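Local coordinates for protein exopolygalacturonase (Yersinia enterocolitica, PDB 2UVF) that probably hydrolyses the polygalacturonate chains of pectin from their ends, as a family 28 glycoside hydrolase with a parallel beta-helix and a bound digalacturonate, at residues Ala280-Glu285 with Leu290-Ala295; Lys92-His97 with Asn395-Thr400; Asn272-Ala277 with Tyr375-Gly380; Ile238-Ser243 with Pro352-Ile357. All blocks are in the same frame, centred on the assembly; numbering follows the deposited sequence.

Interaction 1. Residues Ala280-Glu285 with Leu290-Ala295; sequences AEITDE and LPQYVA
A two-stranded antiparallel hairpin is closed here by strand 280-283 pairing with strand 290-293. Ile282 and Leu290 form a hydrogen-bonded pair: Ile282 N reaches Leu290 O at 3.0 Å, and Leu290 N returns to Ile282 O. A third backbone bond runs from Gln292 N to Ala280 O. Pro291, which has no N-H to give, suits its place opposite Glu281 in the non-hydrogen-bonded pair; there Glu281 CA makes a CA-H...O contact of 3.3 Å with Leu290 O. Ile282 and Leu290 make the apolar part of their face, and the Gln292 chain crosses Ile282 at about a right angle. Ile282 CG1, set between the backbone N and the carbonyl carbon (chi1 57°), lies 4.0 Å from both Leu290 CB and Gln292 CG. Beyond the strand, Asp284 CB rests against Leu290 CD1 at 3.8 Å, while Asp284 OD1 accepts the backbone N-H groups of Leu286 and Arg288 in the hairpin turn and OD2 lies toward Tyr94 of helix 92-100. Around the hairpin, Arg432 touches Ile282 and Leu290, strand 276-277 continues the pairing at Gln292, and Glu285 meets helix 92-100.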
# COMPACT_ATOMS: atom_id res chain seq x y z
N ALA A 280 -24.38 5.82 -3.19
CA ALA A 280 -23.68 5.74 -1.90
C ALA A 280 -23.07 4.38 -1.60
O ALA A 280 -22.20 4.27 -0.74
CB ALA A 280 -24.64 6.12 -0.79
N GLU A 281 -23.60 3.37 -2.28
CA GLU A 281 -23.17 1.98 -2.17
C GLU A 281 -23.31 1.43 -3.58
O GLU A 281 -24.26 1.75 -4.28
CB GLU A 281 -24.06 1.24 -1.16
CG GLU A 281 -23.81 -0.29 -1.01
CD GLU A 281 -24.82 -1.17 -1.79
OE1 GLU A 281 -24.65 -2.41 -1.85
OE2 GLU A 281 -25.79 -0.62 -2.35
N ILE A 282 -22.31 0.68 -4.03
CA ILE A 282 -22.43 -0.12 -5.25
C ILE A 282 -22.36 -1.62 -4.87
O ILE A 282 -21.99 -1.96 -3.75
CB ILE A 282 -21.36 0.25 -6.34
CG1 ILE A 282 -19.95 0.11 -5.81
CG2 ILE A 282 -21.63 1.65 -6.95
CD1 ILE A 282 -18.89 -0.02 -6.87
N THR A 283 -22.77 -2.50 -5.78
CA THR A 283 -22.56 -3.94 -5.64
C THR A 283 -21.31 -4.28 -6.47
O THR A 283 -21.26 -3.95 -7.64
CB THR A 283 -23.81 -4.73 -6.14
OG1 THR A 283 -24.94 -4.44 -5.31
CG2 THR A 283 -23.57 -6.28 -6.16
N ASP A 284 -20.32 -4.93 -5.85
CA ASP A 284 -19.06 -5.26 -6.58
C ASP A 284 -19.12 -6.53 -7.43
O ASP A 284 -20.19 -7.12 -7.60
CB ASP A 284 -17.80 -5.16 -5.69
CG ASP A 284 -17.58 -6.38 -4.77
OD1 ASP A 284 -18.12 -7.48 -5.03
OD2 ASP A 284 -16.82 -6.22 -3.79
N GLU A 285 -17.98 -6.92 -7.99
CA GLU A 285 -17.88 -8.03 -8.97
C GLU A 285 -18.06 -9.43 -8.34
O GLU A 285 -18.34 -10.41 -9.04
CB GLU A 285 -16.55 -7.93 -9.78
CG GLU A 285 -15.25 -7.96 -8.94
CD GLU A 285 -14.80 -6.60 -8.41
OE1 GLU A 285 -15.60 -5.63 -8.46
OE2 GLU A 285 -13.64 -6.49 -7.97
N LEU A 290 -19.85 -2.35 -1.75
CA LEU A 290 -18.78 -1.38 -1.48
C LEU A 290 -19.34 0.01 -1.19
O LEU A 290 -20.19 0.49 -1.95
CB LEU A 290 -17.87 -1.24 -2.70
CG LEU A 290 -16.85 -2.31 -2.95
CD1 LEU A 290 -16.19 -2.01 -4.27
CD2 LEU A 290 -15.83 -2.34 -1.81
N PRO A 291 -18.83 0.67 -0.11
CA PRO A 291 -19.19 2.08 0.13
C PRO A 291 -18.54 3.00 -0.88
O PRO A 291 -17.41 2.75 -1.32
CB PRO A 291 -18.61 2.37 1.53
CG PRO A 291 -17.44 1.45 1.65
CD PRO A 291 -17.93 0.16 0.95
N GLN A 292 -19.25 4.07 -1.24
CA GLN A 292 -18.74 5.06 -2.18
C GLN A 292 -18.76 6.42 -1.50
O GLN A 292 -19.80 6.86 -1.03
CB GLN A 292 -19.61 5.07 -3.44
CG GLN A 292 -19.75 3.69 -4.11
CD GLN A 292 -18.57 3.37 -4.98
OE1 GLN A 292 -17.61 2.70 -4.56
NE2 GLN A 292 -18.61 3.85 -6.20
N TYR A 293 -17.61 7.09 -1.45
CA TYR A 293 -17.47 8.37 -0.79
C TYR A 293 -17.35 9.46 -1.84
O TYR A 293 -16.78 9.24 -2.93
CB TYR A 293 -16.29 8.34 0.19
CG TYR A 293 -16.49 7.31 1.28
CD1 TYR A 293 -17.43 7.51 2.29
CD2 TYR A 293 -15.77 6.10 1.26
CE1 TYR A 293 -17.65 6.57 3.27
CE2 TYR A 293 -15.98 5.13 2.26
CZ TYR A 293 -16.92 5.37 3.26
OH TYR A 293 -17.13 4.44 4.26
N VAL A 294 -17.94 10.62 -1.55
CA VAL A 294 -18.00 11.71 -2.53
C VAL A 294 -16.59 12.14 -2.96
O VAL A 294 -15.68 12.24 -2.11
CB VAL A 294 -18.85 12.93 -2.01
CG1 VAL A 294 -18.18 13.63 -0.84
CG2 VAL A 294 -19.15 13.92 -3.14
N ALA A 295 -16.43 12.38 -4.27
CA ALA A 295 -15.19 12.95 -4.83
C ALA A 295 -15.21 14.47 -4.86
O ALA A 295 -15.93 15.10 -5.65
CB ALA A 295 -14.88 12.36 -6.23

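Interaction 2. Residues Lys92-His97 with Asn395-Thr400; sequences KPYIDH and NNFFDT. With NI (nickel (II) ion), chain J; SO4 (sulfate ion), chain G.
Phe397 points the edge of its ring at the face of Tyr94, in a tilted T-shaped pair with centroids 4.7 Å apart and planes at 51°. The touching atom of Phe397 is CE1, which sits over the centre of the tyrosine ring and comes within 3.7 Å of Tyr94 CZ; CD1 of the same edge lies 3.8 Å from Tyr94 CD2. Phe397 CG is opposite its own backbone N (chi1 173°), carrying the phenyl out from strand 397-399, whereas Tyr94 CG lies beside its N (chi1 -74°), so that the phenol leans off helix 92-100 toward it. A sulfate ion, probably from the crystallisation liquor, lies against both rings. Its O2 is the atom at the phenol, 2.6 Å from Tyr94 OH, while its O4 sits tightly over a face of Phe397, probably held there by the sulfate's polar partners, Arg288 among them, and not by the ring. The tyrosine hydroxyl also bonds with Asp284 OD2, and its single proton cannot be given to one acceptor with confidence. Within the helix, Lys92 NZ bridges one turn to Asp96 OD1 (3.4 Å, long) and also pairs with Asp86, and His97 NE2 binds a nickel ion together with two waters. Phenylalanine suits the buried strand position, since it needs no polar partner; tyrosine adds a hydroxyl that can reach beyond the apolar patch. The contact joins the fibronectin type III region to the family 28 beta-helix through aromatic packing, and the basic Arg288 probably makes the site hospitable to an anion.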
# COMPACT_ATOMS: atom_id res chain seq x y z
N LYS A 92 -8.17 -13.08 -1.78
CA LYS A 92 -8.20 -14.32 -2.55
C LYS A 92 -9.50 -14.66 -3.27
O LYS A 92 -9.43 -15.08 -4.41
CB LYS A 92 -7.74 -15.51 -1.69
CG LYS A 92 -7.65 -16.84 -2.42
CD LYS A 92 -6.73 -16.80 -3.62
CE LYS A 92 -6.29 -18.21 -4.02
NZ LYS A 92 -7.27 -19.20 -3.51
N PRO A 93 -10.68 -14.52 -2.63
CA PRO A 93 -11.89 -14.72 -3.45
C PRO A 93 -11.99 -13.78 -4.67
O PRO A 93 -12.55 -14.18 -5.71
CB PRO A 93 -13.03 -14.47 -2.46
CG PRO A 93 -12.42 -13.70 -1.34
CD PRO A 93 -11.03 -14.21 -1.22
N TYR A 94 -11.47 -12.56 -4.54
CA TYR A 94 -11.39 -11.61 -5.66
C TYR A 94 -10.38 -12.04 -6.70
O TYR A 94 -10.62 -11.89 -7.88
CB TYR A 94 -11.08 -10.20 -5.15
CG TYR A 94 -12.28 -9.55 -4.50
CD1 TYR A 94 -13.21 -8.82 -5.25
CD2 TYR A 94 -12.50 -9.69 -3.14
CE1 TYR A 94 -14.31 -8.23 -4.64
CE2 TYR A 94 -13.61 -9.13 -2.52
CZ TYR A 94 -14.51 -8.40 -3.26
OH TYR A 94 -15.60 -7.85 -2.61
N ILE A 95 -9.25 -12.56 -6.26
CA ILE A 95 -8.24 -13.07 -7.17
C ILE A 95 -8.76 -14.26 -7.97
O ILE A 95 -8.50 -14.37 -9.17
CB ILE A 95 -6.92 -13.44 -6.40
CG1 ILE A 95 -6.26 -12.17 -5.85
CG2 ILE A 95 -5.97 -14.32 -7.31
CD1 ILE A 95 -5.36 -12.41 -4.65
N ASP A 96 -9.51 -15.15 -7.32
CA ASP A 96 -10.01 -16.31 -8.05
C ASP A 96 -11.03 -15.89 -9.09
O ASP A 96 -11.01 -16.36 -10.22
CB ASP A 96 -10.68 -17.27 -7.11
CG ASP A 96 -9.71 -18.08 -6.32
OD1 ASP A 96 -8.48 -17.99 -6.49
OD2 ASP A 96 -10.21 -18.82 -5.49
N HIS A 97 -11.91 -14.98 -8.71
CA HIS A 97 -12.97 -14.55 -9.59
C HIS A 97 -12.39 -13.83 -10.80
O HIS A 97 -12.95 -13.90 -11.90
CB HIS A 97 -13.98 -13.69 -8.83
CG HIS A 97 -14.97 -13.03 -9.73
ND1 HIS A 97 -14.81 -11.73 -10.17
CD2 HIS A 97 -16.07 -13.50 -10.34
CE1 HIS A 97 -15.80 -11.43 -10.99
NE2 HIS A 97 -16.58 -12.49 -11.12
N ASN A 395 -2.13 -9.95 0.89
CA ASN A 395 -3.55 -10.26 1.12
C ASN A 395 -4.49 -9.08 1.30
O ASN A 395 -5.61 -9.25 1.76
CB ASN A 395 -3.73 -11.25 2.29
CG ASN A 395 -3.07 -12.58 2.00
OD1 ASN A 395 -2.48 -12.79 0.92
ND2 ASN A 395 -3.13 -13.48 2.99
N ASN A 396 -4.03 -7.89 0.91
CA ASN A 396 -4.84 -6.68 1.03
C ASN A 396 -5.88 -6.61 -0.07
O ASN A 396 -5.64 -7.06 -1.17
CB ASN A 396 -3.94 -5.42 0.98
CG ASN A 396 -3.36 -5.03 2.34
OD1 ASN A 396 -3.31 -3.84 2.69
ND2 ASN A 396 -2.91 -6.00 3.11
N PHE A 397 -7.04 -6.06 0.23
CA PHE A 397 -7.98 -5.61 -0.79
C PHE A 397 -7.88 -4.08 -0.87
O PHE A 397 -7.96 -3.42 0.15
CB PHE A 397 -9.41 -6.06 -0.44
CG PHE A 397 -10.50 -5.51 -1.35
CD1 PHE A 397 -10.96 -6.25 -2.45
CD2 PHE A 397 -11.10 -4.28 -1.09
CE1 PHE A 397 -11.96 -5.75 -3.27
CE2 PHE A 397 -12.10 -3.78 -1.91
CZ PHE A 397 -12.53 -4.51 -2.99
N PHE A 398 -7.69 -3.53 -2.07
CA PHE A 398 -7.58 -2.05 -2.26
C PHE A 398 -8.70 -1.54 -3.15
O PHE A 398 -8.84 -1.99 -4.28
CB PHE A 398 -6.23 -1.62 -2.86
CG PHE A 398 -5.06 -1.79 -1.94
CD1 PHE A 398 -4.68 -0.76 -1.07
CD2 PHE A 398 -4.32 -2.96 -1.94
CE1 PHE A 398 -3.58 -0.92 -0.21
CE2 PHE A 398 -3.23 -3.12 -1.11
CZ PHE A 398 -2.86 -2.10 -0.24
N ASP A 399 -9.50 -0.61 -2.62
CA ASP A 399 -10.46 0.20 -3.39
C ASP A 399 -10.38 1.61 -2.75
O ASP A 399 -11.00 1.88 -1.71
CB ASP A 399 -11.88 -0.40 -3.30
CG ASP A 399 -12.81 0.14 -4.35
OD1 ASP A 399 -12.58 -0.13 -5.54
OD2 ASP A 399 -13.81 0.81 -3.98
N THR A 400 -9.58 2.49 -3.35
CA THR A 400 -9.08 3.66 -2.63
C THR A 400 -9.41 4.94 -3.39
O THR A 400 -9.65 4.92 -4.58
CB THR A 400 -7.54 3.53 -2.38
OG1 THR A 400 -6.86 3.39 -3.63
CG2 THR A 400 -7.20 2.33 -1.51
NI NI J . -18.33 -12.65 -12.29
S SO4 G . -14.26 -6.80 0.46
O1 SO4 G . -13.71 -7.55 1.58
O2 SO4 G . -15.45 -7.48 -0.03
O3 SO4 G . -14.61 -5.42 0.81
O4 SO4 G . -13.24 -6.73 -0.58
O HOH W 1 -19.19 -10.74 -11.46
O HOH W 2 -17.08 -11.79 -14.02

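Interaction 3. Residues Asn272-Ala277 with Tyr375-Gly380; sequences NGWLRA and YDANNG. With NI (nickel (II) ion), chain K; ADA (alpha-D-galactopyranuronic acid), chain C; SO4 (sulfate ion), chain I.
Trp274 packs its indole against Ala377, just beyond a cis peptide bond that joins Tyr375 to Asp376. The cis link folds Asp376 back on its neighbour, with CB over the centre of the Tyr375 ring. Ala377 CB lies 3.5 Å from Trp274 CD1 and close to NE1, with Ala377 CA over one indole face; a methyl is small enough to let the ring come this near. Further along the indole, CZ2 meets Asn378 CB at 4.3 Å. A water bridges the segments, taking the N-H of Trp274 NE1 at 2.9 Å and lying 2.6 Å from Asn378 O. Ala377 to Gly380 form a type II beta turn, in which Asn379 takes the left-handed conformation (phi 67°) that asparagine tolerates well. Asp376, just before the turn, serves the metal, its OD2 binding a nickel ion at 2.1 Å with Gly401 O and three waters also in the shell, and Asn379 within the turn belongs to the glycan pocket. Tyr326 holds Asn378 ND2. The turn occupies the loop between strands 371-373 and 383-386, while Trp274 is also covered by Val301 and Asp304 of helix 301-304, and strand 276-277 leads from it into the hairpin of 280-293.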
# COMPACT_ATOMS: atom_id res chain seq x y z
N ASN A 272 -14.56 9.34 9.18
CA ASN A 272 -15.70 10.24 9.31
C ASN A 272 -15.50 11.52 8.49
O ASN A 272 -16.01 12.60 8.84
CB ASN A 272 -16.00 10.55 10.80
CG ASN A 272 -17.45 10.95 11.05
OD1 ASN A 272 -18.30 10.95 10.14
ND2 ASN A 272 -17.76 11.28 12.31
N GLY A 273 -14.77 11.36 7.37
CA GLY A 273 -14.23 12.48 6.63
C GLY A 273 -15.18 13.09 5.64
O GLY A 273 -15.16 14.32 5.42
N TRP A 274 -16.01 12.24 5.05
CA TRP A 274 -16.77 12.58 3.85
C TRP A 274 -18.17 12.02 3.84
O TRP A 274 -18.42 10.94 4.38
CB TRP A 274 -16.08 11.97 2.63
CG TRP A 274 -14.73 12.43 2.46
CD1 TRP A 274 -13.58 11.75 2.76
CD2 TRP A 274 -14.33 13.68 1.94
NE1 TRP A 274 -12.49 12.51 2.46
CE2 TRP A 274 -12.92 13.71 1.96
CE3 TRP A 274 -15.03 14.80 1.46
CZ2 TRP A 274 -12.21 14.81 1.50
CZ3 TRP A 274 -14.32 15.89 1.02
CH2 TRP A 274 -12.91 15.88 1.03
N LEU A 275 -19.05 12.74 3.16
CA LEU A 275 -20.37 12.24 2.87
C LEU A 275 -20.28 11.15 1.80
O LEU A 275 -19.29 11.07 1.07
CB LEU A 275 -21.28 13.39 2.41
CG LEU A 275 -21.82 14.34 3.50
CD1 LEU A 275 -22.62 15.41 2.86
CD2 LEU A 275 -22.68 13.63 4.56
N ARG A 276 -21.30 10.30 1.73
CA ARG A 276 -21.39 9.30 0.69
C ARG A 276 -21.62 9.95 -0.68
O ARG A 276 -22.07 11.10 -0.76
CB ARG A 276 -22.49 8.29 1.03
CG ARG A 276 -22.19 7.43 2.25
CD ARG A 276 -21.05 6.49 1.97
NE ARG A 276 -20.93 5.52 3.06
CZ ARG A 276 -21.46 4.30 3.07
NH1 ARG A 276 -22.16 3.88 2.03
NH2 ARG A 276 -21.29 3.51 4.12
N ALA A 277 -21.31 9.23 -1.75
CA ALA A 277 -21.50 9.74 -3.12
C ALA A 277 -22.97 9.69 -3.54
O ALA A 277 -23.78 9.07 -2.86
CB ALA A 277 -20.64 8.96 -4.08
N TYR A 375 -12.91 4.71 -1.72
CA TYR A 375 -13.24 5.33 -2.99
C TYR A 375 -14.46 6.16 -2.72
O TYR A 375 -15.40 5.65 -2.10
CB TYR A 375 -13.55 4.26 -4.05
CG TYR A 375 -13.81 4.85 -5.42
CD1 TYR A 375 -12.75 5.18 -6.26
CD2 TYR A 375 -15.10 5.10 -5.87
CE1 TYR A 375 -12.96 5.74 -7.49
CE2 TYR A 375 -15.32 5.63 -7.12
CZ TYR A 375 -14.23 5.94 -7.92
OH TYR A 375 -14.42 6.50 -9.18
N ASP A 376 -14.49 7.43 -3.14
CA ASP A 376 -13.38 8.12 -3.82
C ASP A 376 -12.94 9.34 -2.99
O ASP A 376 -12.98 10.47 -3.47
CB ASP A 376 -13.84 8.57 -5.22
CG ASP A 376 -12.70 8.92 -6.12
OD1 ASP A 376 -12.96 9.46 -7.22
OD2 ASP A 376 -11.53 8.67 -5.75
N ALA A 377 -12.54 9.10 -1.75
CA ALA A 377 -12.10 10.14 -0.83
C ALA A 377 -10.83 10.84 -1.34
O ALA A 377 -9.79 10.19 -1.55
CB ALA A 377 -11.89 9.56 0.55
N ASN A 378 -10.93 12.15 -1.60
CA ASN A 378 -9.80 12.94 -2.15
C ASN A 378 -8.55 12.81 -1.30
O ASN A 378 -8.57 13.08 -0.09
CB ASN A 378 -10.19 14.41 -2.32
CG ASN A 378 -9.30 15.15 -3.35
OD1 ASN A 378 -8.71 14.56 -4.25
ND2 ASN A 378 -9.21 16.46 -3.20
N ASN A 379 -7.47 12.36 -1.95
CA ASN A 379 -6.17 12.04 -1.33
C ASN A 379 -6.20 10.85 -0.39
O ASN A 379 -5.26 10.64 0.40
CB ASN A 379 -5.57 13.26 -0.63
CG ASN A 379 -5.57 14.47 -1.52
OD1 ASN A 379 -6.19 15.48 -1.18
ND2 ASN A 379 -4.93 14.37 -2.70
N GLY A 380 -7.25 10.05 -0.48
CA GLY A 380 -7.38 8.90 0.41
C GLY A 380 -6.64 7.71 -0.15
O GLY A 380 -7.27 6.75 -0.65
NI NI K . -9.66 8.76 -6.73
C1 ADA C . -1.58 11.95 -4.46
C2 ADA C . -1.45 12.08 -2.93
C3 ADA C . -1.10 13.55 -2.62
C4 ADA C . 0.36 13.74 -3.06
C5 ADA C . 0.39 13.52 -4.58
C6 ADA C . 1.83 13.61 -5.13
O1 ADA C . -2.54 12.88 -5.03
O2 ADA C . -2.59 11.62 -2.24
O3 ADA C . -1.37 13.94 -1.25
O4 ADA C . 1.14 12.68 -2.46
O5 ADA C . -0.24 12.22 -4.98
O6B ADA C . 2.55 12.57 -5.08
O6A ADA C . 2.21 14.71 -5.60
S SO4 I . -5.82 16.06 -6.16
O1 SO4 I . -6.59 14.82 -6.29
O2 SO4 I . -6.02 16.85 -7.37
O3 SO4 I . -6.30 16.83 -5.01
O4 SO4 I . -4.40 15.74 -5.97
O HOH W 3 -9.67 11.94 1.91
O HOH W 4 -10.79 9.04 -8.60
O HOH W 5 -9.87 6.35 -6.75
O HOH W 6 -9.62 11.26 -6.54

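Interaction 4. Residues Ile238-Ser243 with Pro352-Ile357; sequences IERPAS and PAFHGI. With ADA (alpha-D-galactopyranuronic acid), chain B; ADA (alpha-D-galactopyranuronic acid), chain C.
Arg240 presents a face of its guanidinium to the edge of Phe354, while Arg240 and His355 together grip a carboxylate of the bound digalacturonate. That grip is the tight part. O6A of the galacturonate at the non-reducing end accepts bonds from Arg240 NH1 at 2.7 Å and from NH2, while O6B takes a second bond from NH2, so the carboxylate lies along the guanidinium edge. His355 NE2 reaches O6A at 2.7 Å in a nearly straight bond (174°). The other nitrogen, ND1, is held by Asn379 O, which fixes the ring's rotation, and the Phe354 and His355 rings lie nearly face to face and offset, with CE2 over the imidazole toward its rim. The direct contacts between the segments are looser. Phe354 CE2 comes no nearer to Arg240 NH1 than 3.8 Å, with the planes 84° apart, and Arg240 NH1 and His355 NE2 stay 4.3 Å from each other, joined through the ligand. Arginine, long and extended from CG to NE, suits a position that must reach a uronate, and gripping the chain terminus is consistent with exo-cleavage. Arg240 comes from strand 240-241, paired antiparallel with strand 228-230; Phe354 and His355 lie in the loop between strands 348-350 and 357-360, beside Arg330 and Ser332.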
# COMPACT_ATOMS: atom_id res chain seq x y z
N ILE A 238 4.30 23.67 7.49
CA ILE A 238 2.93 23.67 8.00
C ILE A 238 2.66 22.40 8.83
O ILE A 238 2.84 21.26 8.36
CB ILE A 238 1.90 23.88 6.83
CG1 ILE A 238 2.22 25.18 6.08
CG2 ILE A 238 0.45 23.83 7.34
CD1 ILE A 238 1.59 25.31 4.70
N GLU A 239 2.27 22.61 10.09
CA GLU A 239 1.94 21.54 11.02
C GLU A 239 0.59 20.91 10.66
O GLU A 239 -0.36 21.63 10.33
CB GLU A 239 1.91 22.10 12.45
CG GLU A 239 1.46 21.15 13.56
CD GLU A 239 2.56 20.29 14.15
OE1 GLU A 239 3.68 20.25 13.60
OE2 GLU A 239 2.30 19.63 15.18
N ARG A 240 0.52 19.59 10.73
CA ARG A 240 -0.70 18.86 10.38
C ARG A 240 -1.38 18.35 11.64
O ARG A 240 -0.72 18.11 12.65
CB ARG A 240 -0.36 17.70 9.43
CG ARG A 240 0.05 18.17 8.06
CD ARG A 240 0.54 17.02 7.22
NE ARG A 240 0.59 17.38 5.81
CZ ARG A 240 0.74 16.50 4.82
NH1 ARG A 240 0.85 15.20 5.06
NH2 ARG A 240 0.76 16.93 3.58
N PRO A 241 -2.71 18.18 11.61
CA PRO A 241 -3.29 17.66 12.82
C PRO A 241 -2.97 16.18 13.01
O PRO A 241 -2.45 15.53 12.09
CB PRO A 241 -4.79 17.88 12.61
CG PRO A 241 -4.98 17.81 11.15
CD PRO A 241 -3.73 18.41 10.56
N ALA A 242 -3.28 15.67 14.21
CA ALA A 242 -3.22 14.26 14.48
C ALA A 242 -4.24 13.50 13.60
O ALA A 242 -5.31 14.01 13.28
CB ALA A 242 -3.49 14.00 15.95
N SER A 243 -3.86 12.28 13.22
CA SER A 243 -4.77 11.32 12.61
C SER A 243 -5.68 10.74 13.67
O SER A 243 -5.53 11.04 14.86
CB SER A 243 -3.97 10.19 11.94
OG SER A 243 -3.07 10.71 10.96
N PRO A 352 -11.49 8.18 5.04
CA PRO A 352 -10.51 9.00 5.73
C PRO A 352 -10.78 10.46 5.39
O PRO A 352 -11.23 10.75 4.27
CB PRO A 352 -9.19 8.54 5.11
CG PRO A 352 -9.55 8.22 3.68
CD PRO A 352 -10.93 7.59 3.81
N ALA A 353 -10.51 11.38 6.31
CA ALA A 353 -10.62 12.81 6.01
C ALA A 353 -9.51 13.28 5.05
O ALA A 353 -9.72 14.18 4.26
CB ALA A 353 -10.65 13.65 7.30
N PHE A 354 -8.35 12.64 5.10
CA PHE A 354 -7.23 12.97 4.21
C PHE A 354 -6.68 11.62 3.67
O PHE A 354 -7.37 10.97 2.84
CB PHE A 354 -6.22 13.83 4.97
CG PHE A 354 -5.09 14.42 4.13
CD1 PHE A 354 -5.30 14.89 2.85
CD2 PHE A 354 -3.81 14.51 4.67
CE1 PHE A 354 -4.24 15.45 2.10
CE2 PHE A 354 -2.75 15.07 3.92
CZ PHE A 354 -2.96 15.53 2.64
N HIS A 355 -5.54 11.17 4.17
CA HIS A 355 -4.91 9.91 3.73
C HIS A 355 -5.43 8.74 4.55
O HIS A 355 -6.04 8.94 5.60
CB HIS A 355 -3.37 9.93 3.88
CG HIS A 355 -2.65 11.03 3.14
ND1 HIS A 355 -2.99 11.42 1.86
CD2 HIS A 355 -1.57 11.76 3.48
CE1 HIS A 355 -2.17 12.37 1.45
NE2 HIS A 355 -1.29 12.59 2.41
N GLY A 356 -5.14 7.52 4.10
CA GLY A 356 -5.51 6.28 4.81
C GLY A 356 -4.46 5.97 5.85
O GLY A 356 -4.36 6.66 6.87
N ILE A 357 -3.63 4.96 5.56
CA ILE A 357 -2.56 4.53 6.48
C ILE A 357 -1.18 5.11 6.11
O ILE A 357 -0.70 4.92 4.99
CB ILE A 357 -2.54 2.98 6.62
CG1 ILE A 357 -3.83 2.52 7.30
CG2 ILE A 357 -1.29 2.50 7.42
CD1 ILE A 357 -4.12 1.09 7.18
C1 ADA B . 2.44 13.07 -1.94
C2 ADA B . 3.15 11.76 -1.51
C3 ADA B . 2.30 11.12 -0.40
C4 ADA B . 2.16 12.09 0.81
C5 ADA B . 1.52 13.42 0.33
C6 ADA B . 1.31 14.55 1.37
O2 ADA B . 3.34 10.88 -2.64
O3 ADA B . 2.86 9.86 -0.01
O4 ADA B . 3.43 12.35 1.43
O5 ADA B . 2.25 13.97 -0.81
O6B ADA B . 1.70 15.69 1.02
O6A ADA B . 0.76 14.29 2.47
C1 ADA C . -1.58 11.95 -4.46
C2 ADA C . -1.45 12.08 -2.93
C3 ADA C . -1.10 13.55 -2.62
C4 ADA C . 0.36 13.74 -3.06
C5 ADA C . 0.39 13.52 -4.58
C6 ADA C . 1.83 13.61 -5.13
O1 ADA C . -2.54 12.88 -5.03
O2 ADA C . -2.59 11.62 -2.24
O3 ADA C . -1.37 13.94 -1.25
O4 ADA C . 1.14 12.68 -2.46
O5 ADA C . -0.24 12.22 -4.98
O6B ADA C . 2.55 12.57 -5.08
O6A ADA C . 2.21 14.71 -5.60

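Overall arrangement
Interactions 3 and 4 share the glycan site and both reach the same galacturonate; the two meet through the Asn379-His355 link. Interaction 4 is the polar one, resting on charge and a bound carboxylate, whereas interaction 3 is mostly indole on methyl, beside a nickel ion. Interaction 1 is partly buried and held by backbone bonds; it touches interaction 3 through Tyr293 and Tyr375, and interaction 2 through Asp284 and Tyr94. Interaction 2, buried and aromatic, is the one that spans two family regions, and it lies about 26 Å, centre to centre, from interaction 4. All touching residues of interactions 2 and 4 are buried, as are most of interaction 3's; interaction 1 includes the exposed Glu281.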